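Local coordinates for competence/damage-inducible protein CinA (Agrobacterium tumefaciens, PDB 2A9S) that is of unknown function but belongs to the CinA competence/damage-inducible family, relatives of which deamidate nicotinamide mononucleotide, at residues E12-I17 and T157-L162; G37-A42 and A153-A158; Q85-M90 and A105-A110; A94-R99 and A127-N132; L123-T128 and H137-Y142. One frame throughout, in Å; residues are numbered along the deposited sequence. Where two conformers were deposited one is given.

Contact 1 of 5, residues E12-I17 and T157-L162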
# COMPACT_ATOMS: atom_id res chain seq x y z
N GLU A 12 -1.55 1.98 -18.38
CA GLU A 12 -2.72 1.73 -19.28
C GLU A 12 -3.76 0.85 -18.59
O GLU A 12 -4.98 1.15 -18.63
CB GLU A 12 -2.27 1.07 -20.61
CG GLU A 12 -3.35 0.99 -21.72
CD GLU A 12 -2.94 0.27 -23.06
OE1 GLU A 12 -2.07 -0.67 -23.10
OE2 GLU A 12 -3.56 0.64 -24.11
N LEU A 13 -3.31 -0.23 -17.95
CA LEU A 13 -4.24 -1.15 -17.29
C LEU A 13 -4.96 -0.45 -16.11
O LEU A 13 -6.19 -0.58 -15.97
CB LEU A 13 -3.55 -2.45 -16.83
CG LEU A 13 -3.08 -3.46 -17.90
CD1 LEU A 13 -2.04 -4.39 -17.24
CD2 LEU A 13 -4.23 -4.25 -18.50
N ALA A 14 -4.20 0.27 -15.28
CA ALA A 14 -4.77 1.02 -14.17
C ALA A 14 -5.81 2.03 -14.70
O ALA A 14 -6.92 2.16 -14.15
CB ALA A 14 -3.64 1.72 -13.36
N ARG A 15 -5.46 2.70 -15.80
CA ARG A 15 -6.35 3.70 -16.39
C ARG A 15 -7.64 3.03 -16.84
O ARG A 15 -8.70 3.60 -16.63
CB ARG A 15 -5.69 4.40 -17.58
CG ARG A 15 -6.40 5.72 -17.97
CD ARG A 15 -5.53 6.60 -18.86
NE ARG A 15 -4.26 6.99 -18.22
CZ ARG A 15 -4.14 7.93 -17.28
NH1 ARG A 15 -2.94 8.19 -16.76
NH2 ARG A 15 -5.18 8.63 -16.86
N ARG A 16 -7.54 1.82 -17.43
CA ARG A 16 -8.71 1.07 -17.90
C ARG A 16 -9.65 0.74 -16.73
O ARG A 16 -10.87 0.93 -16.80
CB ARG A 16 -8.30 -0.20 -18.67
CG ARG A 16 -9.48 -1.15 -18.85
CD ARG A 16 -9.33 -2.08 -20.02
NE ARG A 16 -10.54 -2.88 -20.18
CZ ARG A 16 -10.59 -4.01 -20.88
NH1 ARG A 16 -9.50 -4.46 -21.48
NH2 ARG A 16 -11.73 -4.70 -20.97
N ILE A 17 -9.06 0.32 -15.61
CA ILE A 17 -9.85 -0.03 -14.44
C ILE A 17 -10.61 1.20 -13.91
O ILE A 17 -11.81 1.12 -13.64
CB ILE A 17 -8.97 -0.66 -13.35
CG1 ILE A 17 -8.49 -2.06 -13.83
CG2 ILE A 17 -9.72 -0.75 -12.03
CD1 ILE A 17 -7.25 -2.57 -13.05
N THR A 157 -0.20 -8.50 -13.68
CA THR A 157 -1.16 -9.61 -13.65
C THR A 157 -2.35 -9.29 -12.75
O THR A 157 -3.49 -9.62 -13.09
CB THR A 157 -0.47 -10.91 -13.19
OG1 THR A 157 0.70 -11.15 -14.01
CG2 THR A 157 -1.44 -12.10 -13.26
N ALA A 158 -2.10 -8.65 -11.59
CA ALA A 158 -3.14 -8.25 -10.64
C ALA A 158 -4.19 -7.36 -11.34
O ALA A 158 -5.42 -7.56 -11.21
CB ALA A 158 -2.50 -7.51 -9.49
N LEU A 159 -3.69 -6.39 -12.12
CA LEU A 159 -4.58 -5.46 -12.84
C LEU A 159 -5.37 -6.17 -13.94
O LEU A 159 -6.57 -5.94 -14.08
CB LEU A 159 -3.79 -4.25 -13.36
CG LEU A 159 -3.09 -3.41 -12.25
CD1 LEU A 159 -2.43 -2.21 -12.90
CD2 LEU A 159 -4.03 -2.96 -11.10
N GLU A 160 -4.70 -7.06 -14.68
CA GLU A 160 -5.35 -7.92 -15.68
C GLU A 160 -6.51 -8.71 -15.08
O GLU A 160 -7.61 -8.76 -15.66
CB GLU A 160 -4.33 -8.87 -16.32
CG GLU A 160 -3.34 -8.13 -17.22
CD GLU A 160 -2.18 -9.01 -17.68
OE1 GLU A 160 -2.00 -10.13 -17.14
OE2 GLU A 160 -1.44 -8.58 -18.59
N MET A 161 -6.29 -9.28 -13.90
CA MET A 161 -7.31 -10.04 -13.20
C MET A 161 -8.50 -9.23 -12.72
O MET A 161 -9.64 -9.71 -12.79
CB MET A 161 -6.69 -10.83 -12.04
CG MET A 161 -5.75 -11.93 -12.51
SD MET A 161 -4.83 -12.67 -11.14
CE MET A 161 -6.15 -13.43 -10.17
N LEU A 162 -8.26 -8.02 -12.19
CA LEU A 162 -9.37 -7.12 -11.83
C LEU A 162 -10.27 -6.86 -13.04
O LEU A 162 -11.51 -6.93 -12.95
CB LEU A 162 -8.85 -5.80 -11.26
CG LEU A 162 -8.42 -5.87 -9.81
CD1 LEU A 162 -7.77 -4.50 -9.40
CD2 LEU A 162 -9.61 -6.20 -8.92
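Leu159 faces helix 8-24 directly: its CB lies 3.9 Å from Leu13 CB, and its two methyls part from there. Methyl CD1 of Leu159 settles against the backbone of Ala14, 3.9 Å from Ala14 N, whereas CD2 of Leu159 points to Ile17, 3.8 Å from Ile17 CD1. That isoleucine methyl is a meeting point for several atoms, since Ile17 CD1 also rests 3.6 Å from the carbonyl oxygen Leu159 O and 4.0 Å from Leu162 CB. It reaches them because CG1 stands anti to the carbonyl carbon (chi1 -69°) and the chain runs on nearly straight, crossing the Leu159 side chain at about a right angle. At the outer margin Leu13 CD1 meets Glu160 through its aliphatic CG, at 4.0 Å.

The helix segments run 9.5 Å apart at a shallow 27°, which brings residues one turn apart, Leu13 and Ile17, to the same partner helix. Ile163 of helix 147-167 extends this seam, and Ile39 and Leu43 of helix 38-43 pack on Leu159. With no hydrogen bond between the segments, cohesion here rests on dispersion and burial of aliphatic groups.

Contact 2 of 5, residues G37-A42 and A153-A158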
# COMPACT_ATOMS: atom_id res chain seq x y z
N GLY A 37 2.44 -2.67 -1.70
CA GLY A 37 1.64 -1.45 -1.87
C GLY A 37 1.64 -0.92 -3.30
O GLY A 37 0.90 0.03 -3.59
N LEU A 38 2.47 -1.49 -4.19
CA LEU A 38 2.56 -1.01 -5.57
C LEU A 38 1.31 -1.25 -6.40
O LEU A 38 1.13 -0.57 -7.40
CB LEU A 38 3.76 -1.61 -6.31
CG LEU A 38 5.12 -1.28 -5.70
CD1 LEU A 38 6.27 -1.94 -6.53
CD2 LEU A 38 5.29 0.25 -5.61
N ILE A 39 0.45 -2.20 -5.99
CA ILE A 39 -0.79 -2.38 -6.76
C ILE A 39 -1.71 -1.18 -6.51
O ILE A 39 -2.19 -0.54 -7.48
CB ILE A 39 -1.54 -3.72 -6.46
CG1 ILE A 39 -0.65 -4.94 -6.77
CG2 ILE A 39 -2.86 -3.76 -7.27
CD1 ILE A 39 -1.30 -6.24 -6.41
N ALA A 40 -1.98 -0.88 -5.22
CA ALA A 40 -2.70 0.36 -4.87
C ALA A 40 -1.96 1.57 -5.46
O ALA A 40 -2.62 2.50 -5.94
CB ALA A 40 -2.87 0.49 -3.36
N GLY A 41 -0.62 1.54 -5.42
CA GLY A 41 0.20 2.64 -5.95
C GLY A 41 -0.10 2.88 -7.44
O GLY A 41 -0.36 4.01 -7.87
N ALA A 42 -0.09 1.81 -8.21
CA ALA A 42 -0.38 1.88 -9.63
C ALA A 42 -1.79 2.40 -9.91
O ALA A 42 -1.96 3.29 -10.73
CB ALA A 42 -0.11 0.55 -10.32
N ALA A 153 5.82 -7.28 -12.53
CA ALA A 153 5.13 -8.36 -13.23
C ALA A 153 3.85 -8.75 -12.48
O ALA A 153 2.77 -8.96 -13.09
CB ALA A 153 6.05 -9.60 -13.35
N THR A 154 3.96 -8.78 -11.16
CA THR A 154 2.80 -9.08 -10.30
C THR A 154 1.72 -8.00 -10.40
O THR A 154 0.51 -8.31 -10.51
CB THR A 154 3.23 -9.33 -8.82
OG1 THR A 154 4.12 -10.45 -8.78
CG2 THR A 154 2.01 -9.63 -7.91
N VAL A 155 2.13 -6.73 -10.37
CA VAL A 155 1.19 -5.60 -10.51
C VAL A 155 0.42 -5.76 -11.82
O VAL A 155 -0.82 -5.70 -11.82
CB VAL A 155 1.89 -4.20 -10.42
CG1 VAL A 155 0.91 -3.10 -10.82
CG2 VAL A 155 2.49 -3.93 -8.99
N ARG A 156 1.15 -6.00 -12.92
CA ARG A 156 0.51 -6.21 -14.21
C ARG A 156 -0.58 -7.32 -14.14
O ARG A 156 -1.76 -7.11 -14.50
CB ARG A 156 1.56 -6.55 -15.27
CG ARG A 156 0.89 -6.82 -16.66
CD ARG A 156 1.91 -7.14 -17.73
NE ARG A 156 2.80 -6.01 -17.95
CZ ARG A 156 4.08 -6.00 -17.60
NH1 ARG A 156 4.62 -7.09 -17.06
NH2 ARG A 156 4.83 -4.91 -17.82
N THR A 157 -0.20 -8.50 -13.68
CA THR A 157 -1.16 -9.61 -13.65
C THR A 157 -2.35 -9.29 -12.75
O THR A 157 -3.49 -9.62 -13.09
CB THR A 157 -0.47 -10.91 -13.19
OG1 THR A 157 0.70 -11.15 -14.01
CG2 THR A 157 -1.44 -12.10 -13.26
N ALA A 158 -2.10 -8.65 -11.59
CA ALA A 158 -3.14 -8.25 -10.64
C ALA A 158 -4.19 -7.36 -11.34
O ALA A 158 -5.42 -7.56 -11.21
CB ALA A 158 -2.50 -7.51 -9.49
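Val155 pushes its forked side chain against one side of the short helix 38-43. Its CG1 is anti to the backbone N (chi1 170°), which sends the two methyls to different residues: Val155 CG1 approaches Ala42 CB at 3.8 Å, and Val155 CG2 lies 3.8 Å from Leu38 CB. Ile39 runs past the valine in the opposite direction, its CG1 4.0 Å from Val155 CG2. The tightest point is at the end of that isoleucine, where Ile39 CD1 presses on the small Ala158 CB at 3.5 Å. All five of these residues are buried, and the segment axes come within 9.7 Å while crossing at 62°.

The helices belong to one outer layer of an alpha/beta/alpha sandwich. Val106 of the central sheet touches Ile39 from the sheet side, and Ile10 of helix 8-24 packs on both Ala42 and Val155. Gly37 occupies the N-cap position of helix 38-43, and the Glu32 carboxylate accepts hydrogen bonds from the backbone nitrogens of Ile39 and Ala40, which holds the first turn of the helix.

Packing is slacker toward the margins. Thr154 CG2 comes no nearer than 5.0 Å, to Ile39 CD1. Arg156, partly exposed, forms a salt bridge with Asp9 instead, and on another flank Leu38 packs against Leu5 of the second subunit.

Contact 3 of 5, residues Q85-M90 and A105-A110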
# COMPACT_ATOMS: atom_id res chain seq x y z
N GLN A 85 -4.20 -21.13 -1.15
CA GLN A 85 -5.08 -20.99 0.01
C GLN A 85 -4.95 -19.64 0.74
O GLN A 85 -5.96 -19.03 1.11
CB GLN A 85 -4.88 -22.15 1.00
CG GLN A 85 -5.32 -23.52 0.42
CD GLN A 85 -4.26 -24.19 -0.50
OE1 GLN A 85 -3.16 -23.66 -0.75
NE2 GLN A 85 -4.61 -25.38 -1.00
N THR A 86 -3.71 -19.20 0.97
CA THR A 86 -3.48 -17.90 1.60
C THR A 86 -4.02 -16.81 0.69
O THR A 86 -4.69 -15.92 1.17
CB THR A 86 -2.01 -17.68 1.99
OG1 THR A 86 -1.67 -18.60 3.04
CG2 THR A 86 -1.79 -16.24 2.49
N ALA A 87 -3.79 -16.92 -0.62
CA ALA A 87 -4.27 -15.89 -1.56
C ALA A 87 -5.79 -15.74 -1.52
O ALA A 87 -6.31 -14.62 -1.43
CB ALA A 87 -3.79 -16.19 -2.99
N LEU A 88 -6.48 -16.89 -1.58
CA LEU A 88 -7.93 -16.90 -1.47
C LEU A 88 -8.43 -16.27 -0.18
O LEU A 88 -9.35 -15.46 -0.23
CB LEU A 88 -8.48 -18.32 -1.61
CG LEU A 88 -8.29 -18.99 -2.97
CD1 LEU A 88 -8.75 -20.45 -2.86
CD2 LEU A 88 -9.11 -18.25 -4.01
N GLN A 89 -7.83 -16.59 0.96
CA GLN A 89 -8.25 -16.01 2.25
C GLN A 89 -7.98 -14.51 2.36
O GLN A 89 -8.81 -13.75 2.86
CB GLN A 89 -7.65 -16.75 3.43
CG GLN A 89 -8.27 -18.14 3.55
CD GLN A 89 -7.89 -18.84 4.82
OE1 GLN A 89 -6.97 -18.43 5.53
NE2 GLN A 89 -8.59 -19.93 5.11
N MET A 90 -6.82 -14.09 1.85
CA MET A 90 -6.51 -12.66 1.75
C MET A 90 -7.58 -11.91 0.93
O MET A 90 -8.05 -10.83 1.33
CB MET A 90 -5.12 -12.45 1.13
CG MET A 90 -3.92 -12.82 2.02
SD MET A 90 -2.28 -12.72 1.21
CE MET A 90 -2.12 -10.95 0.94
N ALA A 105 -5.76 -9.93 -4.25
CA ALA A 105 -4.78 -10.30 -3.24
C ALA A 105 -3.58 -10.98 -3.90
O ALA A 105 -3.77 -11.77 -4.82
CB ALA A 105 -5.41 -11.28 -2.23
N VAL A 106 -2.38 -10.65 -3.45
CA VAL A 106 -1.16 -11.28 -4.01
C VAL A 106 -0.24 -11.71 -2.89
O VAL A 106 -0.06 -10.97 -1.89
CB VAL A 106 -0.41 -10.36 -5.05
CG1 VAL A 106 -1.35 -9.95 -6.19
CG2 VAL A 106 0.21 -9.11 -4.38
N THR A 107 0.35 -12.91 -3.04
CA THR A 107 1.33 -13.39 -2.08
C THR A 107 2.39 -14.16 -2.88
O THR A 107 2.04 -15.06 -3.67
CB THR A 107 0.73 -14.28 -0.94
OG1 THR A 107 1.80 -14.71 -0.08
CG2 THR A 107 -0.02 -15.49 -1.47
N GLY A 108 3.65 -13.73 -2.75
CA GLY A 108 4.70 -14.38 -3.56
C GLY A 108 6.10 -14.14 -3.04
O GLY A 108 6.27 -13.56 -1.95
N ILE A 109 7.08 -14.58 -3.84
CA ILE A 109 8.49 -14.48 -3.49
C ILE A 109 9.20 -13.59 -4.49
O ILE A 109 9.50 -14.02 -5.60
CB ILE A 109 9.18 -15.86 -3.46
CG1 ILE A 109 8.39 -16.79 -2.54
CG2 ILE A 109 10.62 -15.71 -3.02
CD1 ILE A 109 8.75 -18.29 -2.67
N ALA A 110 9.44 -12.34 -4.11
CA ALA A 110 10.09 -11.38 -5.04
C ALA A 110 11.62 -11.58 -5.08
O ALA A 110 12.28 -11.16 -6.03
CB ALA A 110 9.70 -9.92 -4.71
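Helix-on-sheet packing joins Met90 and Ala87 of helix 84-96 to Ala105 and Thr107, on one face of the central strand 102-108. The two segments run nearly antiparallel, at 152°, with their axes 7.3 Å apart. Such closeness is possible because small groups lie between them: Ala105 CB sits 3.6 Å from Met90 CB and equally 3.6 Å from the carbonyl oxygen Ala87 O. Further along the strand, Thr107 CG2 is 4.1 Å from Ala87 CB.

In the chain, this is the return half of a beta-alpha-beta crossover. It leaves strand 53-59, passes through helices 62-69, 73-79 and 84-96, and comes back in parallel strand 102-108, with strand 28-32 lying between the two in the sheet.

Met90 lies where the two backbones come closest. The extended first part of its chain (chi2 174°) sets Met90 SD 4.0 Å from Thr107 CB. The bend at chi3 (68°) then swings the methyl toward the strand backbone, with Met90 CE 3.5 Å from Val106 O. The polar ends of the threonines are satisfied nearby, Thr107 OG1 by Ala81 O and Thr86 OG1 by Gly80 O. Next along the sheet, His125 and Ala127 of strand 123-130 also pack on Ala87.

Contact 4 of 5, residues A94-R99 and A127-N132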
# COMPACT_ATOMS: atom_id res chain seq x y z
N ALA A 94 -9.97 -9.06 2.39
CA ALA A 94 -9.87 -7.68 1.91
C ALA A 94 -11.20 -7.19 1.39
O ALA A 94 -11.50 -5.98 1.44
CB ALA A 94 -8.80 -7.54 0.83
N LEU A 95 -12.01 -8.13 0.91
CA LEU A 95 -13.29 -7.81 0.34
C LEU A 95 -14.29 -7.49 1.45
O LEU A 95 -14.92 -6.42 1.44
CB LEU A 95 -13.80 -8.97 -0.54
CG LEU A 95 -15.14 -8.71 -1.22
CD1 LEU A 95 -15.08 -7.53 -2.18
CD2 LEU A 95 -15.63 -10.01 -1.91
N TYR A 96 -14.40 -8.38 2.43
CA TYR A 96 -15.42 -8.23 3.48
C TYR A 96 -14.98 -7.36 4.69
O TYR A 96 -15.79 -7.08 5.57
CB TYR A 96 -16.04 -9.59 3.88
CG TYR A 96 -16.77 -10.27 2.72
CD1 TYR A 96 -17.98 -9.77 2.25
CD2 TYR A 96 -16.24 -11.39 2.09
CE1 TYR A 96 -18.64 -10.36 1.17
CE2 TYR A 96 -16.89 -11.99 1.02
CZ TYR A 96 -18.08 -11.47 0.57
OH TYR A 96 -18.73 -12.08 -0.49
N ARG A 97 -13.72 -6.91 4.69
CA ARG A 97 -13.28 -5.83 5.57
C ARG A 97 -13.13 -4.48 4.82
O ARG A 97 -12.30 -3.62 5.19
CB ARG A 97 -12.02 -6.23 6.34
CG ARG A 97 -12.31 -7.35 7.34
CD ARG A 97 -11.07 -7.96 7.90
NE ARG A 97 -11.35 -9.18 8.69
CZ ARG A 97 -10.66 -9.55 9.77
NH1 ARG A 97 -9.68 -8.80 10.24
NH2 ARG A 97 -10.97 -10.67 10.39
N SER A 98 -13.94 -4.31 3.78
CA SER A 98 -13.95 -3.08 3.01
C SER A 98 -15.34 -2.82 2.46
O SER A 98 -16.25 -3.65 2.66
CB SER A 98 -12.94 -3.16 1.86
OG SER A 98 -13.48 -3.84 0.74
N ARG A 99 -15.49 -1.70 1.75
CA ARG A 99 -16.72 -1.38 1.05
C ARG A 99 -16.59 -1.65 -0.44
O ARG A 99 -17.44 -1.22 -1.20
CB ARG A 99 -17.11 0.10 1.27
CG ARG A 99 -16.93 0.57 2.68
CD ARG A 99 -17.69 1.85 2.91
NE ARG A 99 -18.32 1.84 4.23
CZ ARG A 99 -19.61 1.63 4.45
NH1 ARG A 99 -20.45 1.42 3.43
NH2 ARG A 99 -20.08 1.62 5.69
N ALA A 127 -5.20 -13.80 -6.40
CA ALA A 127 -6.62 -14.16 -6.32
C ALA A 127 -7.43 -12.88 -6.36
O ALA A 127 -7.06 -11.87 -5.74
CB ALA A 127 -6.91 -14.94 -5.04
N THR A 128 -8.53 -12.91 -7.10
CA THR A 128 -9.50 -11.82 -7.05
C THR A 128 -10.87 -12.37 -6.65
O THR A 128 -11.25 -13.47 -7.10
CB THR A 128 -9.61 -11.08 -8.39
OG1 THR A 128 -9.93 -12.02 -9.43
CG2 THR A 128 -8.30 -10.40 -8.74
N LYS A 129 -11.60 -11.64 -5.82
CA LYS A 129 -12.95 -12.08 -5.42
C LYS A 129 -14.00 -10.97 -5.57
O LYS A 129 -13.68 -9.79 -5.44
CB LYS A 129 -12.92 -12.64 -4.00
CG LYS A 129 -14.24 -13.29 -3.56
CD LYS A 129 -14.11 -14.00 -2.24
CE LYS A 129 -15.45 -14.66 -1.91
NZ LYS A 129 -15.30 -15.60 -0.77
N ALA A 130 -15.22 -11.36 -5.92
CA ALA A 130 -16.36 -10.43 -6.05
C ALA A 130 -17.40 -10.77 -4.99
O ALA A 130 -17.42 -11.89 -4.48
CB ALA A 130 -16.98 -10.54 -7.41
N ARG A 131 -18.24 -9.80 -4.65
CA ARG A 131 -19.29 -9.97 -3.64
C ARG A 131 -20.27 -11.13 -3.93
O ARG A 131 -20.83 -11.71 -2.99
CB ARG A 131 -20.10 -8.67 -3.50
CG ARG A 131 -19.33 -7.49 -2.94
CD ARG A 131 -19.22 -7.60 -1.44
NE ARG A 131 -18.45 -6.49 -0.89
CZ ARG A 131 -18.27 -6.25 0.40
NH1 ARG A 131 -18.86 -7.00 1.33
NH2 ARG A 131 -17.52 -5.21 0.77
N ASN A 132 -20.47 -11.44 -5.21
CA ASN A 132 -21.35 -12.55 -5.64
C ASN A 132 -20.71 -13.93 -5.43
O ASN A 132 -21.30 -14.98 -5.79
CB ASN A 132 -21.76 -12.36 -7.10
CG ASN A 132 -20.62 -12.62 -8.07
OD1 ASN A 132 -19.50 -12.95 -7.67
ND2 ASN A 132 -20.91 -12.50 -9.37
O HOH W 1 -18.22 -5.97 4.14
O HOH W 2 -18.46 -14.79 -0.46
O HOH W 3 -21.59 -10.83 -0.55
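Arg131 reaches from the end of strand 123-130 to the backbone at the exit of helix 84-96, and it has the largest share of the contact. Beyond CB and CG the chain bends (chi2 -79°), carrying CD to 3.8 Å from Tyr96 CE1, a tentative distance because Tyr96 has two conformers. Next, NE passes 3.8 Å from Leu95 CD1 and donates to Ala100 O. The carbon CZ then lies 3.5 Å from Leu95 O, which sits over one face of the guanidinium, badly angled for a bond with NH2. NH1 lies beside the Tyr96 ring, the two planes almost perpendicular, and donates to a water that also bonds Tyr96 O.

At the tip, Arg131 NH2 donates to Ser98 O at 2.8 Å, a short bond but clearly bent, with an N-H...O angle of 132°. The oxygen lies in the guanidinium plane, although the nitrogen stands 47° above the carbonyl plane.

Leu95 fills the apolar side: its CD2 rests 3.6 Å from Ala130 C and 3.9 Å from Lys129 CG. The carbonyl oxygens of Leu95 and Ser98, at and just after the helix end, would probably make the site partly negative, favouring a cation. The arrangement joins the hairpin turn after strand 123-130 to the turn leading from helix 84-96 into strand 102-108, at one rim of the alpha/beta/alpha sandwich.

Contact 5 of 5, residues L123-T128 and H137-Y142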
# COMPACT_ATOMS: atom_id res chain seq x y z
N LEU A 123 7.66 -17.11 -7.88
CA LEU A 123 6.37 -17.76 -7.69
C LEU A 123 5.42 -16.79 -7.01
O LEU A 123 5.74 -16.25 -5.94
CB LEU A 123 6.50 -19.01 -6.79
CG LEU A 123 5.17 -19.57 -6.29
CD1 LEU A 123 4.34 -20.16 -7.41
CD2 LEU A 123 5.39 -20.59 -5.18
N VAL A 124 4.26 -16.55 -7.60
CA VAL A 124 3.32 -15.60 -7.01
C VAL A 124 1.92 -16.20 -7.17
O VAL A 124 1.57 -16.67 -8.25
CB VAL A 124 3.35 -14.20 -7.71
CG1 VAL A 124 2.25 -13.25 -7.13
CG2 VAL A 124 4.74 -13.54 -7.64
N HIS A 125 1.15 -16.18 -6.09
CA HIS A 125 -0.25 -16.59 -6.13
C HIS A 125 -1.10 -15.32 -6.11
O HIS A 125 -0.90 -14.45 -5.25
CB HIS A 125 -0.58 -17.48 -4.94
CG HIS A 125 -0.07 -18.89 -5.10
ND1 HIS A 125 -0.72 -19.83 -5.87
CD2 HIS A 125 1.06 -19.48 -4.66
CE1 HIS A 125 -0.03 -20.96 -5.86
NE2 HIS A 125 1.04 -20.78 -5.12
N LEU A 126 -2.03 -15.21 -7.07
CA LEU A 126 -2.92 -14.05 -7.15
C LEU A 126 -4.35 -14.55 -7.10
O LEU A 126 -4.69 -15.59 -7.71
CB LEU A 126 -2.70 -13.23 -8.44
CG LEU A 126 -1.31 -12.67 -8.73
CD1 LEU A 126 -0.47 -13.69 -9.52
CD2 LEU A 126 -1.44 -11.37 -9.51
N ALA A 127 -5.20 -13.80 -6.40
CA ALA A 127 -6.62 -14.16 -6.32
C ALA A 127 -7.43 -12.88 -6.36
O ALA A 127 -7.06 -11.87 -5.74
CB ALA A 127 -6.91 -14.94 -5.04
N THR A 128 -8.53 -12.91 -7.10
CA THR A 128 -9.50 -11.82 -7.05
C THR A 128 -10.87 -12.37 -6.65
O THR A 128 -11.25 -13.47 -7.10
CB THR A 128 -9.61 -11.08 -8.39
OG1 THR A 128 -9.93 -12.02 -9.43
CG2 THR A 128 -8.30 -10.40 -8.74
N HIS A 137 -8.23 -17.30 -9.59
CA HIS A 137 -6.85 -17.48 -9.07
C HIS A 137 -5.88 -17.85 -10.18
O HIS A 137 -6.21 -18.62 -11.08
CB HIS A 137 -6.80 -18.49 -7.90
CG HIS A 137 -5.43 -19.04 -7.62
ND1 HIS A 137 -4.97 -20.21 -8.19
CD2 HIS A 137 -4.42 -18.58 -6.84
CE1 HIS A 137 -3.75 -20.47 -7.74
NE2 HIS A 137 -3.38 -19.49 -6.93
N HIS A 138 -4.69 -17.27 -10.14
CA HIS A 138 -3.62 -17.64 -11.06
C HIS A 138 -2.37 -17.85 -10.27
O HIS A 138 -2.06 -17.05 -9.40
CB HIS A 138 -3.34 -16.55 -12.07
CG HIS A 138 -4.36 -16.47 -13.15
ND1 HIS A 138 -4.31 -17.26 -14.28
CD2 HIS A 138 -5.45 -15.68 -13.29
CE1 HIS A 138 -5.34 -16.97 -15.06
NE2 HIS A 138 -6.04 -16.01 -14.49
N GLU A 139 -1.66 -18.93 -10.57
CA GLU A 139 -0.33 -19.14 -10.06
C GLU A 139 0.62 -18.72 -11.17
O GLU A 139 0.54 -19.21 -12.30
CB GLU A 139 -0.10 -20.61 -9.70
CG GLU A 139 1.25 -20.88 -9.15
CD GLU A 139 1.46 -22.35 -8.96
OE1 GLU A 139 0.53 -22.98 -8.42
OE2 GLU A 139 2.51 -22.87 -9.37
N MET A 140 1.48 -17.76 -10.86
CA MET A 140 2.49 -17.30 -11.80
C MET A 140 3.86 -17.74 -11.34
O MET A 140 4.11 -17.86 -10.13
CB MET A 140 2.44 -15.79 -11.98
CG MET A 140 1.04 -15.27 -12.34
SD MET A 140 0.42 -15.92 -13.94
CE MET A 140 1.36 -14.99 -15.06
N ARG A 141 4.72 -17.99 -12.33
CA ARG A 141 6.13 -18.31 -12.10
C ARG A 141 6.94 -17.41 -13.01
O ARG A 141 7.20 -17.73 -14.17
CB ARG A 141 6.40 -19.79 -12.36
CG ARG A 141 5.78 -20.64 -11.27
CD ARG A 141 5.62 -22.12 -11.64
NE ARG A 141 5.05 -22.80 -10.49
CZ ARG A 141 5.74 -23.33 -9.48
NH1 ARG A 141 7.07 -23.30 -9.47
NH2 ARG A 141 5.11 -23.91 -8.47
N TYR A 142 7.29 -16.24 -12.51
CA TYR A 142 7.92 -15.24 -13.34
C TYR A 142 9.41 -15.54 -13.53
O TYR A 142 10.04 -14.96 -14.39
CB TYR A 142 7.75 -13.85 -12.72
CG TYR A 142 6.30 -13.39 -12.59
CD1 TYR A 142 5.53 -13.11 -13.73
CD2 TYR A 142 5.73 -13.21 -11.33
CE1 TYR A 142 4.21 -12.66 -13.61
CE2 TYR A 142 4.43 -12.75 -11.20
CZ TYR A 142 3.67 -12.48 -12.34
OH TYR A 142 2.38 -12.03 -12.18
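The His125 and His137 rings meet rim to rim, their planes only 14° apart and neither over the other's face. A hydrogen bond of 2.9 Å joins His125 ND1 to His137 NE2, nearly straight at 168°, which ties down the rotation of both rings. Glu139 runs alongside His125, with OE1 3.3 Å from His125 CE1. Its other oxygen, Glu139 OE2, lies at the edge of the Arg141 guanidinium, gripped side-on by NE (2.8 Å) and NH2 in a salt bridge, while Leu123 CD1 lies over one guanidinium face. The Tyr142 ring carries Met140 CB over one face and meets Val124 CG2 at its edge, 3.7 Å from CE2.

The backbone that carries these groups is an antiparallel hairpin. Val124 pairs with Met140 and Leu126 with His138 in hydrogen-bonded pairs, the shortest link being Met140 N to Val124 O at 2.8 Å. On the Val124 face, Leu126 CD1 packs 3.6 Å from Met140 CG.

Strand 135-141 is the outermost strand of the sheet within this chain, and strand 102-108 flanks strand 123-130 on its other side. Helix 147-167 covers Val124 and Leu126 and bonds Tyr142 OH through Thr157 OG1; on the opposite face Arg84 of helix 84-96 packs on His125 and His137.

Overall arrangement
Contacts 1 and 2 are successive stations on helix 147-167, their centres about 8 Å apart and Thr157 and Ala158 common to both. The sheet separates this layer from helix 84-96, so contacts 1 and 3 lie about 18 Å apart between centres. Strand 102-108 bridges the layers: Val106 CG1 lies 3.7 Å from Ile39 CD1 of contact 2, while Ala105 and Thr107 face contact 3. Contacts 3 and 5, about 8 Å apart between centres, are adjacent in the sheet, joined by Thr107 O and His125 N at 2.8 Å. Contact 4 shares Ala127 and Thr128 with contact 5, although their centres are about 17 Å apart. Together the five contacts connect all three layers.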